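PDB 4ECN: leucine-rich repeat protein from Bacteroides thetaiotaomicron, which is of unknown function but probably mediates protein binding outside the cell through a long curved leucine-rich-repeat domain. Local coordinates for residues Val678-Asn683 / Ile702-Asn707; Thr731-Arg736 / Pro753-Met758; Ser776-Phe781 / Pro806-Leu811. All blocks are in the same frame, centred on the assembly; numbering follows the deposited sequence.

Interaction 1: Val678-Asn683 / Ile702-Asn707; sequences VTLSYN and IILSNN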
loop_
_atom_site.group_PDB
_atom_site.type_symbol
_atom_site.label_atom_id
_atom_site.label_comp_id
_atom_site.label_asym_id
_atom_site.label_seq_id
_atom_site.Cartn_x
_atom_site.Cartn_y
_atom_site.Cartn_z
ATOM N N VAL A 678 5.961 -23.449 -20.644
ATOM C CA VAL A 678 4.683 -24.138 -20.460
ATOM C C VAL A 678 4.801 -24.938 -19.181
ATOM O O VAL A 678 5.688 -25.788 -19.090
ATOM C CB VAL A 678 4.269 -24.998 -21.681
ATOM C CG1 VAL A 678 3.005 -25.794 -21.386
ATOM C CG2 VAL A 678 4.080 -24.128 -22.917
ATOM N N THR A 679 3.972 -24.597 -18.161
ATOM C CA THR A 679 4.019 -25.280 -16.875
ATOM C C THR A 679 2.845 -26.211 -16.779
ATOM O O THR A 679 1.696 -25.768 -16.808
ATOM C CB THR A 679 4.059 -24.306 -15.703
ATOM O OG1 THR A 679 4.982 -23.243 -15.964
ATOM C CG2 THR A 679 4.343 -25.010 -14.371
ATOM N N LEU A 680 3.140 -27.506 -16.684
ATOM C CA LEU A 680 2.138 -28.551 -16.602
ATOM C C LEU A 680 2.446 -29.495 -15.454
ATOM O O LEU A 680 1.995 -30.635 -15.458
ATOM C CB LEU A 680 2.074 -29.311 -17.935
ATOM C CG LEU A 680 1.452 -28.578 -19.132
ATOM C CD1 LEU A 680 1.833 -29.248 -20.437
ATOM C CD2 LEU A 680 -0.043 -28.439 -18.976
ATOM N N SER A 681 3.184 -29.010 -14.449
ATOM C CA SER A 681 3.547 -29.792 -13.263
ATOM C C SER A 681 2.324 -29.945 -12.361
ATOM O O SER A 681 1.426 -29.095 -12.415
ATOM C CB SER A 681 4.713 -29.158 -12.521
ATOM O OG SER A 681 4.407 -27.826 -12.163
ATOM N N TYR A 682 2.246 -31.068 -11.595
ATOM C CA TYR A 682 1.126 -31.438 -10.711
ATOM C C TYR A 682 -0.140 -31.514 -11.524
ATOM O O TYR A 682 -0.974 -30.601 -11.510
ATOM C CB TYR A 682 0.949 -30.510 -9.505
ATOM C CG TYR A 682 2.151 -30.485 -8.593
ATOM C CD1 TYR A 682 3.212 -29.609 -8.828
ATOM C CD2 TYR A 682 2.230 -31.328 -7.487
ATOM C CE1 TYR A 682 4.320 -29.573 -7.986
ATOM C CE2 TYR A 682 3.327 -31.286 -6.626
ATOM C CZ TYR A 682 4.362 -30.393 -6.872
ATOM O OH TYR A 682 5.456 -30.332 -6.040
ATOM N N ASN A 683 -0.238 -32.598 -12.297
ATOM C CA ASN A 683 -1.392 -32.913 -13.134
ATOM C C ASN A 683 -1.545 -34.417 -13.146
ATOM O O ASN A 683 -1.128 -35.061 -12.190
ATOM C CB ASN A 683 -1.259 -32.298 -14.535
ATOM C CG ASN A 683 -1.786 -30.887 -14.578
ATOM O OD1 ASN A 683 -2.958 -30.671 -14.358
ATOM N ND2 ASN A 683 -0.960 -29.895 -14.854
ATOM N N ILE A 702 9.865 -26.766 -20.736
ATOM C CA ILE A 702 8.637 -27.552 -20.543
ATOM C C ILE A 702 8.703 -28.105 -19.134
ATOM O O ILE A 702 9.653 -28.810 -18.811
ATOM C CB ILE A 702 8.387 -28.651 -21.636
ATOM C CG1 ILE A 702 6.984 -29.255 -21.545
ATOM C CG2 ILE A 702 9.463 -29.756 -21.685
ATOM C CD1 ILE A 702 5.950 -28.447 -22.067
ATOM N N ILE A 703 7.732 -27.740 -18.269
ATOM C CA ILE A 703 7.770 -28.207 -16.879
ATOM C C ILE A 703 6.655 -29.251 -16.735
ATOM O O ILE A 703 5.477 -28.909 -16.730
ATOM C CB ILE A 703 7.698 -27.047 -15.830
ATOM C CG1 ILE A 703 8.651 -25.889 -16.202
ATOM C CG2 ILE A 703 8.015 -27.561 -14.428
ATOM C CD1 ILE A 703 8.551 -24.679 -15.353
ATOM N N LEU A 704 7.056 -30.538 -16.700
ATOM C CA LEU A 704 6.147 -31.687 -16.596
ATOM C C LEU A 704 6.393 -32.522 -15.337
ATOM O O LEU A 704 6.065 -33.714 -15.337
ATOM C CB LEU A 704 6.295 -32.590 -17.824
ATOM C CG LEU A 704 5.676 -32.074 -19.119
ATOM C CD1 LEU A 704 6.301 -32.761 -20.334
ATOM C CD2 LEU A 704 4.153 -32.162 -19.098
ATOM N N SER A 705 6.911 -31.892 -14.246
ATOM C CA SER A 705 7.192 -32.602 -13.010
ATOM C C SER A 705 5.891 -32.935 -12.304
ATOM O O SER A 705 4.896 -32.275 -12.536
ATOM C CB SER A 705 8.130 -31.805 -12.100
ATOM O OG SER A 705 7.545 -30.675 -11.479
ATOM N N ASN A 706 5.887 -33.985 -11.477
ATOM C CA ASN A 706 4.752 -34.450 -10.673
ATOM C C ASN A 706 3.583 -34.800 -11.582
ATOM O O ASN A 706 2.547 -34.136 -11.584
ATOM C CB ASN A 706 4.352 -33.445 -9.606
ATOM C CG ASN A 706 5.458 -33.198 -8.620
ATOM O OD1 ASN A 706 6.326 -32.327 -8.829
ATOM N ND2 ASN A 706 5.434 -33.927 -7.513
ATOM N N ASN A 707 3.793 -35.855 -12.381
ATOM C CA ASN A 707 2.826 -36.414 -13.311
ATOM C C ASN A 707 2.943 -37.931 -13.275
ATOM O O ASN A 707 3.674 -38.466 -12.424
ATOM C CB ASN A 707 2.977 -35.838 -14.703
ATOM C CG ASN A 707 2.255 -34.514 -14.809
ATOM O OD1 ASN A 707 1.025 -34.456 -14.768
ATOM N ND2 ASN A 707 2.994 -33.419 -14.921
#
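The ring of Y682 and the carboxamide of N706 lie one over the other, their planes only 9° apart. Both side chains turn CG away from the carbonyl carbon and close to the backbone N (chi1 -61° and -62°), and with like torsions at matching positions they run side by side in the same direction. N706 CG sits 3.4 Å above the ring plane, shifted toward the rim, while N706 CB makes a CH-pi contact 3.7 Å from the centroid of the Y682 ring. An alanine at Y682 is likely to leave the flat amide of N706 without its stacking partner and freer to turn.

Two asparagines grip the backbone. N707 ND2 donates to L680 O at 3.0 Å and also binds L704 O of its own turn at 3.1 Å, tying the two turns together. N683 ND2 reaches L680 O from the opposite face of that carbonyl, and the rest of its amide is held by the preceding turn, OD1 by I656 N and ND2 also by F651 O. These are the consensus asparagines of the leucine-rich repeat. L680 and L704 lie alongside each other, with L680 CB 3.7 Å from L704 CD2. Parallel pairing of V678 with I702 adds I703 N to V678 O at 2.9 Å.

Strand 646-650 borders the pair on one flank and strand 732-734 on the other; L692 of helix 690-694 packs on L680 and I702, and Y653 also stacks with Y682.

Interaction 2: Thr731-Arg736 / Pro753-Met758; sequences TTIDLR and PYLSNM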
loop_
_atom_site.group_PDB
_atom_site.type_symbol
_atom_site.label_atom_id
_atom_site.label_comp_id
_atom_site.label_asym_id
_atom_site.label_seq_id
_atom_site.Cartn_x
_atom_site.Cartn_y
_atom_site.Cartn_z
ATOM N N THR A 731 15.274 -26.331 -24.589
ATOM C CA THR A 731 16.567 -26.327 -23.904
ATOM C C THR A 731 16.444 -26.763 -22.426
ATOM O O THR A 731 17.442 -27.217 -21.849
ATOM C CB THR A 731 17.223 -24.956 -24.011
ATOM O OG1 THR A 731 16.351 -23.956 -23.490
ATOM C CG2 THR A 731 17.567 -24.608 -25.424
ATOM N N THR A 732 15.242 -26.686 -21.833
ATOM C CA THR A 732 15.034 -27.113 -20.439
ATOM C C THR A 732 13.861 -28.103 -20.348
ATOM O O THR A 732 12.788 -27.849 -20.910
ATOM C CB THR A 732 14.792 -25.905 -19.541
ATOM O OG1 THR A 732 15.727 -24.845 -19.839
ATOM C CG2 THR A 732 14.759 -26.270 -18.080
ATOM N N ILE A 733 14.067 -29.241 -19.656
ATOM C CA ILE A 733 13.021 -30.263 -19.477
ATOM C C ILE A 733 12.997 -30.714 -17.992
ATOM O O ILE A 733 13.988 -31.287 -17.522
ATOM C CB ILE A 733 13.195 -31.485 -20.436
ATOM C CG1 ILE A 733 13.391 -31.081 -21.909
ATOM C CG2 ILE A 733 12.011 -32.403 -20.301
ATOM C CD1 ILE A 733 13.792 -32.233 -22.828
ATOM N N ASP A 734 11.876 -30.475 -17.268
ATOM C CA ASP A 734 11.727 -30.917 -15.873
ATOM C C ASP A 734 10.722 -32.084 -15.824
ATOM O O ASP A 734 9.524 -31.904 -16.028
ATOM C CB ASP A 734 11.314 -29.763 -14.935
ATOM C CG ASP A 734 11.415 -30.069 -13.448
ATOM O OD1 ASP A 734 11.815 -31.202 -13.096
ATOM O OD2 ASP A 734 11.058 -29.191 -12.637
ATOM N N LEU A 735 11.236 -33.291 -15.612
ATOM C CA LEU A 735 10.418 -34.497 -15.620
ATOM C C LEU A 735 10.492 -35.222 -14.303
ATOM O O LEU A 735 10.060 -36.364 -14.237
ATOM C CB LEU A 735 10.840 -35.426 -16.774
ATOM C CG LEU A 735 10.291 -35.033 -18.171
ATOM C CD1 LEU A 735 11.067 -35.697 -19.236
ATOM C CD2 LEU A 735 8.826 -35.405 -18.318
ATOM N N ARG A 736 10.913 -34.531 -13.228
ATOM C CA ARG A 736 10.952 -35.105 -11.875
ATOM C C ARG A 736 9.609 -35.556 -11.386
ATOM O O ARG A 736 8.605 -34.957 -11.753
ATOM C CB ARG A 736 11.456 -34.098 -10.856
ATOM C CG ARG A 736 12.918 -33.773 -10.868
ATOM C CD ARG A 736 13.130 -32.738 -9.811
ATOM N NE ARG A 736 12.236 -31.602 -10.047
ATOM C CZ ARG A 736 11.634 -30.916 -9.085
ATOM N NH1 ARG A 736 11.835 -31.233 -7.808
ATOM N NH2 ARG A 736 10.838 -29.892 -9.390
ATOM N N PRO A 753 19.123 -30.631 -30.257
ATOM C CA PRO A 753 20.563 -30.312 -30.331
ATOM C C PRO A 753 21.040 -29.236 -29.330
ATOM O O PRO A 753 22.254 -29.127 -29.102
ATOM C CB PRO A 753 20.739 -29.810 -31.770
ATOM C CG PRO A 753 19.392 -29.304 -32.170
ATOM C CD PRO A 753 18.392 -30.148 -31.455
ATOM N N TYR A 754 20.117 -28.454 -28.744
ATOM C CA TYR A 754 20.485 -27.378 -27.838
ATOM C C TYR A 754 20.036 -27.654 -26.415
ATOM O O TYR A 754 20.044 -26.726 -25.596
ATOM C CB TYR A 754 19.874 -26.059 -28.331
ATOM C CG TYR A 754 20.339 -25.659 -29.714
ATOM C CD1 TYR A 754 21.527 -24.953 -29.899
ATOM C CD2 TYR A 754 19.588 -25.979 -30.842
ATOM C CE1 TYR A 754 21.967 -24.599 -31.175
ATOM C CE2 TYR A 754 20.018 -25.627 -32.123
ATOM C CZ TYR A 754 21.205 -24.936 -32.285
ATOM O OH TYR A 754 21.611 -24.613 -33.557
ATOM N N LEU A 755 19.685 -28.929 -26.096
ATOM C CA LEU A 755 19.246 -29.354 -24.765
ATOM C C LEU A 755 20.307 -28.976 -23.748
ATOM O O LEU A 755 21.439 -29.400 -23.892
ATOM C CB LEU A 755 18.952 -30.871 -24.740
ATOM C CG LEU A 755 18.525 -31.504 -23.371
ATOM C CD1 LEU A 755 17.237 -30.854 -22.772
ATOM C CD2 LEU A 755 18.385 -33.012 -23.486
ATOM N N SER A 756 19.975 -28.085 -22.803
ATOM C CA SER A 756 20.922 -27.621 -21.787
ATOM C C SER A 756 20.642 -28.230 -20.411
ATOM O O SER A 756 21.577 -28.692 -19.757
ATOM C CB SER A 756 20.903 -26.095 -21.662
ATOM O OG SER A 756 21.746 -25.436 -22.592
ATOM N N ASN A 757 19.384 -28.184 -19.946
ATOM C CA ASN A 757 19.069 -28.611 -18.591
ATOM C C ASN A 757 17.982 -29.671 -18.563
ATOM O O ASN A 757 16.899 -29.470 -19.127
ATOM C CB ASN A 757 18.619 -27.391 -17.776
ATOM C CG ASN A 757 19.289 -26.112 -18.192
ATOM O OD1 ASN A 757 20.515 -25.970 -18.103
ATOM N ND2 ASN A 757 18.509 -25.218 -18.795
HETATM N N MSE A 758 18.255 -30.800 -17.886
HETATM C CA MSE A 758 17.264 -31.872 -17.779
HETATM C C MSE A 758 17.322 -32.530 -16.416
HETATM O O MSE A 758 18.402 -32.866 -15.931
HETATM C CB MSE A 758 17.421 -32.931 -18.879
HETATM C CG MSE A 758 16.264 -33.918 -18.874
HETATM SE SE MSE A 758 16.073 -34.877 -20.508
HETATM C CE MSE A 758 14.703 -36.086 -19.973
#
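I733 and M758, the latter modelled as selenomethionine, pair in parallel in consecutive turns of the leucine-rich-repeat solenoid, their side chains on the same face of its sheet. M758 is extended from root to tip (chi1 -172°), and each atom in turn meets the neighbouring turn. Its CB stands 4.0 Å from I733 O. CG comes closer to that same oxygen, with M758 CG 3.7 Å from I733 O. The selenium is in apolar contact with the tip of the isoleucine, SE to I733 CD1 measuring 4.2 Å, and the terminal methyl passes on to the next leucine, where M758 CE lies 3.7 Å from L735 CD1.

L755 crosses I733 at about a right angle, and I733 CD1 touches L755 CD1 as well as the selenium. On the other face T732 and N757 are paired, and N757 packs against helix 402-409 through L404, A407 and I408. Backbone bonds hold the register: I733 N donates to N757 O at 2.9 Å. Just before the strand that begins at T732, one carbonyl takes two successive amides: S756 N approaches T731 O on a lone pair in the carbonyl plane at 2.8 Å, and N757 N bonds to T731 O at 2.9 Å.

Interaction 3: Ser776-Phe781 / Pro806-Leu811; sequences SQLKAF and PSLIQL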
loop_
_atom_site.group_PDB
_atom_site.type_symbol
_atom_site.label_atom_id
_atom_site.label_comp_id
_atom_site.label_asym_id
_atom_site.label_seq_id
_atom_site.Cartn_x
_atom_site.Cartn_y
_atom_site.Cartn_z
ATOM N N SER A 776 25.450 -31.707 -27.161
ATOM C CA SER A 776 26.739 -31.036 -27.028
ATOM C C SER A 776 26.620 -29.843 -26.121
ATOM O O SER A 776 27.637 -29.294 -25.698
ATOM C CB SER A 776 27.242 -30.585 -28.398
ATOM O OG SER A 776 26.372 -29.652 -29.021
ATOM N N GLN A 777 25.355 -29.413 -25.867
ATOM C CA GLN A 777 24.995 -28.235 -25.095
ATOM C C GLN A 777 24.451 -28.599 -23.732
ATOM O O GLN A 777 24.040 -27.697 -23.015
ATOM C CB GLN A 777 23.953 -27.408 -25.869
ATOM C CG GLN A 777 24.413 -26.960 -27.262
ATOM C CD GLN A 777 25.606 -26.009 -27.262
ATOM O OE1 GLN A 777 25.561 -24.891 -26.731
ATOM N NE2 GLN A 777 26.668 -26.397 -27.940
ATOM N N LEU A 778 24.447 -29.896 -23.350
ATOM C CA LEU A 778 23.951 -30.293 -22.031
ATOM C C LEU A 778 24.905 -29.786 -20.960
ATOM O O LEU A 778 26.053 -30.220 -20.930
ATOM C CB LEU A 778 23.762 -31.823 -21.928
ATOM C CG LEU A 778 23.079 -32.352 -20.633
ATOM C CD1 LEU A 778 21.592 -31.970 -20.576
ATOM C CD2 LEU A 778 23.223 -33.855 -20.509
ATOM N N LYS A 779 24.439 -28.833 -20.119
ATOM C CA LYS A 779 25.229 -28.220 -19.029
ATOM C C LYS A 779 24.900 -28.829 -17.634
ATOM O O LYS A 779 25.750 -28.758 -16.742
ATOM C CB LYS A 779 25.030 -26.692 -18.979
ATOM C CG LYS A 779 25.781 -25.937 -20.085
ATOM C CD LYS A 779 24.818 -25.189 -20.990
ATOM C CE LYS A 779 25.434 -24.664 -22.259
ATOM N NZ LYS A 779 24.395 -24.115 -23.181
ATOM N N ALA A 780 23.688 -29.420 -17.449
ATOM C CA ALA A 780 23.244 -30.017 -16.179
ATOM C C ALA A 780 22.288 -31.158 -16.399
ATOM O O ALA A 780 21.310 -31.027 -17.149
ATOM C CB ALA A 780 22.570 -28.979 -15.302
ATOM N N PHE A 781 22.538 -32.264 -15.692
ATOM C CA PHE A 781 21.671 -33.419 -15.769
ATOM C C PHE A 781 21.454 -33.991 -14.383
ATOM O O PHE A 781 22.405 -34.144 -13.634
ATOM C CB PHE A 781 22.259 -34.473 -16.716
ATOM C CG PHE A 781 21.250 -35.531 -17.061
ATOM C CD1 PHE A 781 20.263 -35.288 -18.007
ATOM C CD2 PHE A 781 21.261 -36.756 -16.412
ATOM C CE1 PHE A 781 19.311 -36.255 -18.307
ATOM C CE2 PHE A 781 20.294 -37.722 -16.701
ATOM C CZ PHE A 781 19.330 -37.468 -17.653
ATOM N N PRO A 806 30.776 -32.645 -23.605
ATOM C CA PRO A 806 31.539 -31.400 -23.747
ATOM C C PRO A 806 31.043 -30.202 -22.944
ATOM O O PRO A 806 31.880 -29.357 -22.662
ATOM C CB PRO A 806 31.404 -31.072 -25.238
ATOM C CG PRO A 806 30.295 -31.903 -25.741
ATOM C CD PRO A 806 30.346 -33.144 -24.928
ATOM N N SER A 807 29.746 -30.089 -22.603
ATOM C CA SER A 807 29.298 -28.884 -21.896
ATOM C C SER A 807 28.854 -29.143 -20.456
ATOM O O SER A 807 28.579 -28.181 -19.729
ATOM C CB SER A 807 28.139 -28.239 -22.646
ATOM O OG SER A 807 28.554 -27.822 -23.932
ATOM N N LEU A 808 28.781 -30.424 -20.053
ATOM C CA LEU A 808 28.291 -30.885 -18.748
ATOM C C LEU A 808 29.131 -30.345 -17.574
ATOM O O LEU A 808 30.327 -30.598 -17.477
ATOM C CB LEU A 808 28.248 -32.424 -18.700
ATOM C CG LEU A 808 27.372 -33.042 -17.615
ATOM C CD1 LEU A 808 25.961 -32.450 -17.592
ATOM C CD2 LEU A 808 27.294 -34.524 -17.782
ATOM N N ILE A 809 28.460 -29.606 -16.684
ATOM C CA ILE A 809 29.028 -28.983 -15.489
ATOM C C ILE A 809 28.534 -29.710 -14.233
ATOM O O ILE A 809 29.351 -30.052 -13.366
ATOM C CB ILE A 809 28.669 -27.468 -15.435
ATOM C CG1 ILE A 809 29.410 -26.686 -16.507
ATOM C CG2 ILE A 809 28.906 -26.859 -14.042
ATOM C CD1 ILE A 809 28.802 -25.354 -16.737
ATOM N N GLN A 810 27.203 -29.891 -14.117
ATOM C CA GLN A 810 26.582 -30.505 -12.954
ATOM C C GLN A 810 25.894 -31.834 -13.288
ATOM O O GLN A 810 25.170 -31.952 -14.281
ATOM C CB GLN A 810 25.560 -29.539 -12.341
ATOM C CG GLN A 810 25.075 -29.987 -10.970
ATOM C CD GLN A 810 24.344 -28.940 -10.176
ATOM O OE1 GLN A 810 24.161 -27.805 -10.603
ATOM N NE2 GLN A 810 23.887 -29.321 -8.997
ATOM N N LEU A 811 26.116 -32.819 -12.422
ATOM C CA LEU A 811 25.504 -34.137 -12.442
ATOM C C LEU A 811 24.995 -34.482 -11.057
ATOM O O LEU A 811 25.727 -34.310 -10.071
ATOM C CB LEU A 811 26.479 -35.207 -12.935
ATOM C CG LEU A 811 25.971 -36.652 -12.916
ATOM C CD1 LEU A 811 24.745 -36.836 -13.813
ATOM C CD2 LEU A 811 27.053 -37.608 -13.348
#
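Backbone hydrogen bonds between K779 and the pair I809 and Q810 start the strand pairing. K779 O accepts I809 N at 2.8 Å, from above its carbonyl plane, and also Q810 N, which lies in that plane at 3.2 Å. One step on, F781 N donates to Q810 O at 3.0 Å, which sets A780 beside Q810 and F781 beside L811 in parallel register. Weaker CA-H...O contacts accompany these bonds, among them A780 CA to Q810 O and L811 CA to F781 O. Earlier in the turns, S807 OG donates to S776 O, although the modelled separation is too short to be trusted at this resolution.

The pairing joins consecutive turns of the leucine-rich-repeat solenoid, with leucines turned to its interior.

Apolar contacts fill that interior side. L778 and L808 run alongside, pointing the same way, with L778 CG 4.2 Å from L808 CD1. That same methyl of L808 also reaches F781 CB, at 4.3 Å. L811, its CG opposite the backbone N (chi1 176°), brings CD1 to the edge of the F781 ring, near the ring plane.

The long polar side chains end on partners outside the pair. K779 passes S807 O with its CG at 3.6 Å on the way to S756 OG, which NZ binds. Q810 OE1 accepts from R410 NH2, while A780 and Q810 pack on L403 of helix 402-409.

How the interactions relate
The three contacts follow one another along the same parallel sheet, each joining two consecutive strands of the solenoid. Interactions 1 and 2, with centres about 13 Å apart, meet where strand 701-703 pairs with 732-734: L704 N and D734 O are 2.9 Å apart, a probable hydrogen bond. Interactions 2 and 3 are nearer, about 10 Å between centres, and meet where S756 O lies 2.9 Å from K779 N. Interactions 1 and 3 do not touch; their nearest atoms are about 12 Å apart. Helix 402-409 packs beside both interactions 2 and 3. The sodium ion is held by Q314 and V317, the latter on strand 317-319 of the other repeat sheet.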